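Local atomic coordinates of purine nucleoside phosphorylase (Anopheles gambiae, PDB entry 2P4S), a protein that catalyses the phosphorolysis of purine (deoxy)ribonucleosides, chiefly inosine and 2'-deoxyinosine, to the free base and pentose 1-phosphate in purine salvage. Residues 167-172 against 303-308; 140-145 against 181-186. One frame throughout, in Å; residues are numbered along the deposited sequence.

Contact 1 (167-172 against 303-308). With DIH (7-[[(3R,4R)-3-(hydroxymethyl)-4-oxidanyl-pyrrolidin-1-ium-1-yl]methyl]-3,5-dihydropyrrolo[3,2-d]pyrimidin-4-one), chain F; PO4 (phosphate ion), chain D.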
loop_
_atom_site.group_PDB
_atom_site.type_symbol
_atom_site.label_atom_id
_atom_site.label_comp_id
_atom_site.label_asym_id
_atom_site.label_seq_id
_atom_site.Cartn_x
_atom_site.Cartn_y
_atom_site.Cartn_z
ATOM N N GLN A 167 12.752 25.622 -3.922
ATOM C CA GLN A 167 11.696 26.443 -3.382
ATOM C C GLN A 167 10.359 25.936 -3.902
ATOM O O GLN A 167 9.873 26.360 -4.981
ATOM C CB GLN A 167 11.905 27.896 -3.763
ATOM C CG GLN A 167 10.975 28.821 -3.005
ATOM C CD GLN A 167 11.137 30.269 -3.444
ATOM O OE1 GLN A 167 11.660 30.537 -4.524
ATOM N NE2 GLN A 167 10.679 31.198 -2.615
ATOM N N GLY A 168 9.744 25.047 -3.114
ATOM C CA GLY A 168 8.590 24.273 -3.572
ATOM C C GLY A 168 9.003 22.889 -4.000
ATOM O O GLY A 168 10.098 22.701 -4.534
ATOM N N ARG A 169 8.127 21.908 -3.796
ATOM C CA ARG A 169 8.425 20.532 -4.201
ATOM C C ARG A 169 7.245 19.885 -4.955
ATOM O O ARG A 169 6.259 20.567 -5.278
ATOM C CB ARG A 169 8.862 19.673 -2.988
ATOM C CG ARG A 169 7.762 19.456 -1.932
ATOM C CD ARG A 169 7.725 18.038 -1.329
ATOM N NE ARG A 169 8.904 17.672 -0.540
ATOM C CZ ARG A 169 9.226 18.221 0.629
ATOM N NH1 ARG A 169 8.439 19.149 1.185
ATOM N NH2 ARG A 169 10.334 17.822 1.257
ATOM N N PHE A 170 7.393 18.578 -5.232
ATOM C CA PHE A 170 6.469 17.722 -6.008
ATOM C C PHE A 170 5.928 16.615 -5.114
ATOM O O PHE A 170 6.694 15.985 -4.364
ATOM C CB PHE A 170 7.205 17.059 -7.212
ATOM C CG PHE A 170 8.070 18.024 -7.972
ATOM C CD1 PHE A 170 7.540 19.255 -8.412
ATOM C CD2 PHE A 170 9.424 17.764 -8.184
ATOM C CE1 PHE A 170 8.351 20.170 -9.089
ATOM C CE2 PHE A 170 10.228 18.707 -8.880
ATOM C CZ PHE A 170 9.695 19.887 -9.319
ATOM N N HIS A 171 4.631 16.350 -5.234
ATOM C CA HIS A 171 3.962 15.397 -4.358
ATOM C C HIS A 171 3.277 14.364 -5.197
ATOM O O HIS A 171 2.814 14.659 -6.300
ATOM C CB HIS A 171 2.915 16.085 -3.495
ATOM C CG HIS A 171 3.370 17.380 -2.885
ATOM N ND1 HIS A 171 3.780 17.479 -1.569
ATOM C CD2 HIS A 171 3.413 18.643 -3.385
ATOM C CE1 HIS A 171 4.086 18.735 -1.288
ATOM N NE2 HIS A 171 3.862 19.465 -2.373
ATOM N N HIS A 172 3.194 13.163 -4.639
ATOM C CA HIS A 172 2.581 12.019 -5.287
ATOM C C HIS A 172 1.101 12.229 -5.631
ATOM O O HIS A 172 0.647 11.773 -6.678
ATOM C CB HIS A 172 2.788 10.788 -4.395
ATOM C CG HIS A 172 2.543 9.480 -5.079
ATOM N ND1 HIS A 172 3.094 9.153 -6.306
ATOM C CD2 HIS A 172 1.843 8.392 -4.684
ATOM C CE1 HIS A 172 2.731 7.927 -6.639
ATOM N NE2 HIS A 172 1.990 7.437 -5.663
ATOM N N GLY A 303 2.609 13.313 7.221
ATOM C CA GLY A 303 2.778 14.195 6.100
ATOM C C GLY A 303 2.508 13.498 4.794
ATOM O O GLY A 303 1.931 12.417 4.802
ATOM N N MET A 304 2.947 14.113 3.680
ATOM C CA MET A 304 2.736 13.556 2.333
ATOM C C MET A 304 3.944 13.700 1.397
ATOM O O MET A 304 3.759 13.802 0.188
ATOM C CB MET A 304 1.528 14.243 1.663
ATOM C CG MET A 304 0.228 14.146 2.475
ATOM S SD MET A 304 -1.071 15.015 1.651
ATOM C CE MET A 304 -2.462 14.876 2.799
ATOM N N SER A 305 5.182 13.703 1.911
ATOM C CA SER A 305 6.339 13.943 1.046
ATOM C C SER A 305 7.598 13.342 1.660
ATOM O O SER A 305 7.493 12.512 2.588
ATOM C CB SER A 305 6.506 15.436 0.818
ATOM O OG SER A 305 7.031 16.040 1.989
ATOM N N THR A 306 8.787 13.735 1.156
ATOM C CA THR A 306 10.056 13.566 1.950
ATOM C C THR A 306 10.672 12.174 1.988
ATOM O O THR A 306 11.861 12.021 1.683
ATOM C CB THR A 306 9.864 14.085 3.411
ATOM O OG1 THR A 306 9.548 15.467 3.334
ATOM C CG2 THR A 306 11.124 13.915 4.295
ATOM N N VAL A 307 9.873 11.175 2.348
ATOM C CA VAL A 307 10.402 9.811 2.626
ATOM C C VAL A 307 11.208 9.268 1.411
ATOM O O VAL A 307 12.325 8.805 1.562
ATOM C CB VAL A 307 9.250 8.804 3.110
ATOM C CG1 VAL A 307 9.672 7.321 2.972
ATOM C CG2 VAL A 307 8.884 9.074 4.530
ATOM N N HIS A 308 10.611 9.382 0.218
ATOM C CA HIS A 308 11.176 8.924 -1.067
ATOM C C HIS A 308 12.321 9.796 -1.541
ATOM O O HIS A 308 13.226 9.307 -2.193
ATOM C CB HIS A 308 10.066 8.821 -2.160
ATOM C CG HIS A 308 9.124 9.985 -2.173
ATOM N ND1 HIS A 308 8.045 10.082 -1.318
ATOM C CD2 HIS A 308 9.132 11.132 -2.900
ATOM C CE1 HIS A 308 7.432 11.240 -1.516
ATOM N NE2 HIS A 308 8.093 11.906 -2.448
HETATM O "O5'" DIH F . -1.920 21.296 3.371
HETATM C "C5'" DIH F . -1.707 20.094 2.605
HETATM C "C4'" DIH F . -0.226 20.019 2.324
HETATM C "C6'" DIH F . 0.602 20.121 3.625
HETATM C "C3'" DIH F . 0.114 18.693 1.680
HETATM O "O3'" DIH F . 1.191 18.907 0.765
HETATM C "C2'" DIH F . 0.643 17.858 2.831
HETATM N "N1'" DIH F . 1.407 18.866 3.632
HETATM C C10 DIH F . 1.816 18.295 4.923
HETATM C C9 DIH F . 0.790 18.203 6.032
HETATM C C8 DIH F . 0.517 19.221 6.985
HETATM N N7 DIH F . -0.439 18.764 7.840
HETATM C C5 DIH F . -0.800 17.502 7.489
HETATM C C6 DIH F . -1.726 16.484 8.060
HETATM O O6 DIH F . -2.456 16.727 9.108
HETATM N N1 DIH F . -1.763 15.302 7.408
HETATM C C2 DIH F . -1.018 15.021 6.297
HETATM N N3 DIH F . -0.148 15.900 5.775
HETATM C C4 DIH F . -0.034 17.135 6.369
HETATM P P PO4 D . 4.921 19.347 2.250
HETATM O O1 PO4 D . 5.478 20.273 3.283
HETATM O O2 PO4 D . 5.616 19.648 0.922
HETATM O O3 PO4 D . 5.151 17.913 2.550
HETATM O O4 PO4 D . 3.443 19.588 2.172
HETATM O O HOH W 1 7.633 14.419 -2.484
HETATM O O HOH W 2 4.944 13.060 -2.116
#
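The R169 guanidinium lies flat against S305: OG sits over the middle of one face, 3.4 Å from CZ of R169, while phosphate oxygen O2 stands at the edge, near the guanidinium plane. There R169 NH1 donates to O2 of the phosphate over 2.9 Å, although the exact place of that oxygen is less sure. T306 OG1 comes in obliquely, 3.2 Å from R169 NH2 but at a poor angle for a bond. The arginine chain bends about CB-CG (chi2 140°) and CG-CD (chi3 65°), bringing its guanidinium over the serine, and a salt bridge from NE to E309 and a bond from NH2 to the carbonyl of T199 fix its rotation. S305 OG is gripped twice: it donates to phosphate O3 (2.7 Å) and accepts from T306 OG1 (2.9 Å). The phosphate also lies at the edge of the H171 ring, with Y173 stacked on that ring and H149 edge-to-face with it.

Two waters bridge the segments: one joins F170 O to H308 NE2, the other H172 N to M304 O. M304, extended beyond CG, lays SD 3.5 Å from C2' of the inhibitor's pyrrolidine. Loop 167-172 and the turn into helix 307-315 thus form one wall of the phosphate and nucleoside site of a trimeric purine nucleoside phosphorylase, where the backbone N atoms of S118 and A201 also bond to the phosphate.

Contact 2 (140-145 against 181-186)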
loop_
_atom_site.group_PDB
_atom_site.type_symbol
_atom_site.label_atom_id
_atom_site.label_comp_id
_atom_site.label_asym_id
_atom_site.label_seq_id
_atom_site.Cartn_x
_atom_site.Cartn_y
_atom_site.Cartn_z
ATOM N N HIS A 140 13.128 18.760 -18.588
ATOM C CA HIS A 140 12.541 17.541 -17.967
ATOM C C HIS A 140 12.027 17.731 -16.554
ATOM O O HIS A 140 11.766 16.755 -15.867
ATOM C CB HIS A 140 13.551 16.373 -17.955
ATOM C CG HIS A 140 14.122 16.074 -19.296
ATOM N ND1 HIS A 140 13.353 15.583 -20.331
ATOM C CD2 HIS A 140 15.376 16.229 -19.789
ATOM C CE1 HIS A 140 14.113 15.432 -21.403
ATOM N NE2 HIS A 140 15.345 15.807 -21.098
ATOM N N PHE A 141 11.903 18.968 -16.107
ATOM C CA PHE A 141 11.503 19.204 -14.737
ATOM C C PHE A 141 9.965 19.223 -14.558
ATOM O O PHE A 141 9.241 19.843 -15.359
ATOM C CB PHE A 141 12.100 20.503 -14.238
ATOM C CG PHE A 141 12.949 20.328 -13.009
ATOM C CD1 PHE A 141 14.091 19.558 -13.059
ATOM C CD2 PHE A 141 12.618 20.943 -11.821
ATOM C CE1 PHE A 141 14.909 19.400 -11.929
ATOM C CE2 PHE A 141 13.434 20.770 -10.657
ATOM C CZ PHE A 141 14.578 20.005 -10.739
ATOM N N PRO A 142 9.475 18.562 -13.487
ATOM C CA PRO A 142 8.079 18.717 -13.105
ATOM C C PRO A 142 7.850 20.139 -12.624
ATOM O O PRO A 142 8.799 20.888 -12.361
ATOM C CB PRO A 142 7.911 17.738 -11.924
ATOM C CG PRO A 142 9.090 16.842 -11.941
ATOM C CD PRO A 142 10.205 17.636 -12.593
ATOM N N VAL A 143 6.599 20.524 -12.533
ATOM C CA VAL A 143 6.252 21.816 -11.979
ATOM C C VAL A 143 5.461 21.627 -10.682
ATOM O O VAL A 143 4.740 20.634 -10.511
ATOM C CB VAL A 143 5.479 22.681 -13.003
ATOM C CG1 VAL A 143 6.369 22.942 -14.311
ATOM C CG2 VAL A 143 4.137 22.059 -13.357
ATOM N N SER A 144 5.585 22.592 -9.777
ATOM C CA SER A 144 4.815 22.606 -8.505
ATOM C C SER A 144 3.410 23.147 -8.725
ATOM O O SER A 144 3.262 24.260 -9.176
ATOM C CB SER A 144 5.553 23.461 -7.472
ATOM O OG SER A 144 6.772 22.842 -7.136
ATOM N N THR A 145 2.368 22.373 -8.434
ATOM C CA THR A 145 0.977 22.847 -8.680
ATOM C C THR A 145 0.285 23.255 -7.362
ATOM O O THR A 145 -0.840 23.746 -7.365
ATOM C CB THR A 145 0.112 21.816 -9.461
ATOM O OG1 THR A 145 -0.142 20.661 -8.645
ATOM C CG2 THR A 145 0.798 21.338 -10.806
ATOM N N CYS A 181 9.078 12.574 -8.200
ATOM C CA CYS A 181 9.155 13.523 -7.038
ATOM C C CYS A 181 10.580 13.617 -6.496
ATOM O O CYS A 181 11.016 14.667 -6.058
ATOM C CB CYS A 181 8.237 13.088 -5.875
ATOM S SG CYS A 181 6.445 13.067 -6.295
ATOM N N ALA A 182 11.296 12.502 -6.557
ATOM C CA ALA A 182 12.620 12.349 -5.922
ATOM C C ALA A 182 13.733 12.713 -6.894
ATOM O O ALA A 182 14.834 13.009 -6.464
ATOM C CB ALA A 182 12.784 10.910 -5.433
ATOM N N MET A 183 13.424 12.756 -8.200
ATOM C CA MET A 183 14.407 13.097 -9.254
ATOM C C MET A 183 15.382 14.301 -8.962
ATOM O O MET A 183 16.569 14.245 -9.292
ATOM C CB MET A 183 13.700 13.225 -10.622
ATOM C CG MET A 183 14.568 13.873 -11.731
ATOM S SD MET A 183 14.444 15.665 -11.844
ATOM C CE MET A 183 12.690 15.925 -11.882
ATOM N N PRO A 184 14.880 15.416 -8.407
ATOM C CA PRO A 184 15.793 16.519 -8.080
ATOM C C PRO A 184 16.897 16.197 -7.080
ATOM O O PRO A 184 17.972 16.859 -7.092
ATOM C CB PRO A 184 14.855 17.559 -7.492
ATOM C CG PRO A 184 13.499 17.234 -8.170
ATOM C CD PRO A 184 13.463 15.774 -8.158
ATOM N N VAL A 185 16.678 15.173 -6.248
ATOM C CA VAL A 185 17.755 14.627 -5.396
ATOM C C VAL A 185 18.903 13.977 -6.186
ATOM O O VAL A 185 20.055 14.086 -5.778
ATOM C CB VAL A 185 17.206 13.641 -4.300
ATOM C CG1 VAL A 185 18.310 13.117 -3.389
ATOM C CG2 VAL A 185 16.069 14.313 -3.463
ATOM N N ARG A 186 18.601 13.257 -7.273
ATOM C CA ARG A 186 19.672 12.660 -8.130
ATOM C C ARG A 186 20.465 13.760 -8.837
ATOM O O ARG A 186 21.679 13.683 -8.919
ATOM C CB ARG A 186 19.128 11.743 -9.183
ATOM C CG ARG A 186 18.159 10.670 -8.731
ATOM C CD ARG A 186 18.910 9.514 -8.323
ATOM N NE ARG A 186 18.310 8.242 -8.706
ATOM C CZ ARG A 186 18.491 7.121 -8.000
ATOM N NH1 ARG A 186 19.246 7.124 -6.858
ATOM N NH2 ARG A 186 17.922 6.000 -8.415
#
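F141 lays one face of its ring against the end of M183, whose thioether crosses it obliquely. The sulfur SD of M183 comes within 3.8 Å of F141 CE1 and lies 4.5 Å from the ring centroid, 44° off the ring normal. That is a Met-aromatic contact in which the sulfur sits off the ring axis, toward the CD1-CE1 side, while the methyl CE lies over the face. M183 gets there by sending CG anti to its backbone N (chi1 167°) and then folding at both later torsions, which brings CE back toward the loop. The methyl also lies beside the P142 ring, near CG and CD; the modelled approach is doubtfully close, so the pairing says where the two groups lie rather than how tightly they pack. At the far end of the phenyl ring, CZ of F141 touches CG of P184 at 3.9 Å. The contact is thus carried by apolar groups: the phenyl ring spans two consecutive helix residues, and the methionine end reaches two consecutive loop residues.

Helix 178-191 is kinked here: P184 has no N-H to give, and V185 N bonds to A182 O (2.9 Å), three residues back instead of four. Loop 140-145, between strands 130-134 and 152-158, rests on this helix. M183 also touches L95 of helix 92-105, which H140 meets through T94 and I98, while A182, V185 and R186 pack against helix 307-315.

Contacts 1 and 2 have centres 10 Å apart and touch directly through loop 167-172. R169 O lies 3.0 Å from S144 OG, a probable hydrogen bond that ties the phosphate-binding loop to loop 140-145. F170 lies between the two contacts, with CZ packing 3.3 Å from P142 O and its ring touching P184, while C181 SG comes 3.5 Å from F170 O. Helix 178-191 therefore backs both loops, and its C181 also meets H308 of contact 1. Contact 1 holds the phosphate and part of the nucleoside pocket; contact 2 lies behind the phosphate loop, with the P184 side chain about 4 Å from that of F170 and S144 touching the phosphate-binding H149.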